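Local coordinates for protein anastral spindle 2, SAS 4 (PDB 4BY2) that probably serves as a tubulin-binding adaptor in centriole assembly, here as the TCP domain of Sas-4 in an engineered fusion with the proline-rich motif of Ana2, at residues 178-183 and 190-195. Numbering follows the deposited sequence.
Sequences DGTHLV and KILNLP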
loop_
_atom_site.group_PDB
_atom_site.type_symbol
_atom_site.label_atom_id
_atom_site.label_comp_id
_atom_site.label_asym_id
_atom_site.label_seq_id
_atom_site.Cartn_x
_atom_site.Cartn_y
_atom_site.Cartn_z
ATOM N N ASP A 178 -7.461 -13.243 18.184
ATOM C CA ASP A 178 -7.388 -14.350 19.145
ATOM C C ASP A 178 -6.535 -15.515 18.628
ATOM O O ASP A 178 -5.927 -16.230 19.427
ATOM C CB ASP A 178 -8.797 -14.836 19.538
ATOM C CG ASP A 178 -9.767 -15.071 18.389
ATOM O OD1 ASP A 178 -9.301 -15.296 17.250
ATOM O OD2 ASP A 178 -10.992 -15.042 18.632
ATOM N N GLY A 179 -6.512 -15.691 17.307
ATOM C CA GLY A 179 -5.750 -16.740 16.642
ATOM C C GLY A 179 -6.559 -17.613 15.704
ATOM O O GLY A 179 -5.990 -18.482 15.037
ATOM N N THR A 180 -7.892 -17.383 15.642
ATOM C CA THR A 180 -8.839 -18.134 14.808
ATOM C C THR A 180 -8.535 -17.963 13.317
ATOM O O THR A 180 -8.305 -16.843 12.858
ATOM C CB THR A 180 -10.295 -17.764 15.164
ATOM O OG1 THR A 180 -10.434 -17.666 16.581
ATOM C CG2 THR A 180 -11.308 -18.767 14.628
ATOM N N HIS A 181 -8.525 -19.083 12.573
ATOM C CA HIS A 181 -8.257 -19.110 11.137
ATOM C C HIS A 181 -9.445 -19.682 10.355
ATOM O O HIS A 181 -9.691 -20.890 10.389
ATOM C CB HIS A 181 -6.935 -19.852 10.835
ATOM C CG HIS A 181 -6.575 -19.937 9.381
ATOM N ND1 HIS A 181 -6.464 -18.804 8.593
ATOM C CD2 HIS A 181 -6.264 -21.020 8.631
ATOM C CE1 HIS A 181 -6.118 -19.234 7.391
ATOM N NE2 HIS A 181 -5.978 -20.559 7.367
ATOM N N LEU A 182 -10.190 -18.797 9.665
ATOM C CA LEU A 182 -11.354 -19.165 8.860
ATOM C C LEU A 182 -10.988 -19.258 7.381
ATOM O O LEU A 182 -10.389 -18.335 6.835
ATOM C CB LEU A 182 -12.520 -18.177 9.091
ATOM C CG LEU A 182 -13.775 -18.307 8.201
ATOM C CD1 LEU A 182 -14.516 -19.624 8.439
ATOM C CD2 LEU A 182 -14.715 -17.142 8.421
ATOM N N VAL A 183 -11.347 -20.384 6.743
ATOM C CA VAL A 183 -11.086 -20.640 5.327
ATOM C C VAL A 183 -12.413 -20.839 4.593
ATOM O O VAL A 183 -13.080 -21.854 4.785
ATOM C CB VAL A 183 -10.108 -21.828 5.082
ATOM C CG1 VAL A 183 -9.732 -21.938 3.608
ATOM C CG2 VAL A 183 -8.855 -21.720 5.944
ATOM N N LYS A 190 -16.806 -24.213 4.382
ATOM C CA LYS A 190 -15.993 -23.430 5.319
ATOM C C LYS A 190 -15.150 -24.336 6.222
ATOM O O LYS A 190 -15.624 -25.387 6.657
ATOM C CB LYS A 190 -16.872 -22.510 6.194
ATOM C CG LYS A 190 -17.621 -21.404 5.452
ATOM C CD LYS A 190 -18.667 -20.761 6.357
ATOM C CE LYS A 190 -19.753 -20.045 5.592
ATOM N NZ LYS A 190 -19.477 -18.591 5.459
ATOM N N ILE A 191 -13.899 -23.917 6.504
ATOM C CA ILE A 191 -12.965 -24.621 7.390
ATOM C C ILE A 191 -12.571 -23.642 8.498
ATOM O O ILE A 191 -11.872 -22.665 8.232
ATOM C CB ILE A 191 -11.726 -25.213 6.640
ATOM C CG1 ILE A 191 -12.119 -26.102 5.416
ATOM C CG2 ILE A 191 -10.776 -25.953 7.598
ATOM C CD1 ILE A 191 -12.986 -27.401 5.668
ATOM N N LEU A 192 -13.044 -23.884 9.726
ATOM C CA LEU A 192 -12.760 -23.012 10.861
ATOM C C LEU A 192 -11.768 -23.652 11.841
ATOM O O LEU A 192 -12.105 -24.616 12.532
ATOM C CB LEU A 192 -14.072 -22.586 11.552
ATOM C CG LEU A 192 -13.990 -21.550 12.674
ATOM C CD1 LEU A 192 -13.744 -20.156 12.127
ATOM C CD2 LEU A 192 -15.268 -21.540 13.482
ATOM N N ASN A 193 -10.538 -23.112 11.878
ATOM C CA ASN A 193 -9.463 -23.575 12.756
ATOM C C ASN A 193 -9.408 -22.700 14.012
ATOM O O ASN A 193 -8.850 -21.601 13.989
ATOM C CB ASN A 193 -8.116 -23.598 12.018
ATOM C CG ASN A 193 -8.082 -24.511 10.815
ATOM O OD1 ASN A 193 -8.028 -25.738 10.935
ATOM N ND2 ASN A 193 -8.085 -23.925 9.625
ATOM N N LEU A 194 -10.032 -23.184 15.099
ATOM C CA LEU A 194 -10.108 -22.508 16.397
ATOM C C LEU A 194 -8.722 -22.439 17.077
ATOM O O LEU A 194 -7.878 -23.297 16.794
ATOM C CB LEU A 194 -11.120 -23.234 17.319
ATOM C CG LEU A 194 -12.639 -22.991 17.142
ATOM C CD1 LEU A 194 -13.018 -21.518 17.275
ATOM C CD2 LEU A 194 -13.197 -23.641 15.878
ATOM N N PRO A 195 -8.457 -21.451 17.976
ATOM C CA PRO A 195 -7.128 -21.390 18.619
ATOM C C PRO A 195 -6.847 -22.522 19.619
ATOM O O PRO A 195 -5.680 -22.861 19.837
ATOM C CB PRO A 195 -7.125 -20.013 19.287
ATOM C CG PRO A 195 -8.554 -19.723 19.560
ATOM C CD PRO A 195 -9.323 -20.339 18.428
#
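H181 and V183 pair with N193 and I191 through four backbone hydrogen bonds, two to each antiparallel hydrogen-bonded pair, and the axes of strands 181-183 and 190-193 approach to 4.7 Å at 171°. The bonds between H181 and N193 are the straighter, with H181 N to N193 O nearly linear at 173°. On the face carrying these residues, the N193 amide lies alongside the H181 ring, their planes 15° apart and both side chains pointing the same way, with ND2 3.6 Å from CD2. H181 carries CG anti to the backbone N and N193 carries it anti to the carbonyl carbon, and with these turns the two groups lie side by side. Each polar end is held from a flanking strand: H181 ND1 bonds W174 O, and N193 OD1 bonds K199 NZ. Farther along, the V183 and I191 CB atoms meet at 4.1 Å.

The opposite face belongs to L182 and L192, a non-hydrogen-bonded pair whose CD1 methyls touch at 3.8 Å. L192 CD1 also meets CG2 of T180, 3.8 Å away, which extends the apolar patch toward the D178-T180 turn that precedes the strand. T180 OG1, beside its own backbone N, packs 3.4 Å from P195 CD while donating to D178 OD1. The T180 backbone N bonds the same oxygen, which makes an Asx turn, and the hydroxyl adds a second grip on OD1 from the same face of the carboxylate. A valine at T180 would probably keep the methyl contact with L192 but deprive D178 of its hydroxyl donor, leaving the carboxylate less firmly fixed.

Lying wholly in the Sas-4 part of the fusion, this is a β-hairpin (strands 181-185 and 190-193) in the up-and-down antiparallel succession of strands that builds the TCP domain's extended sheet.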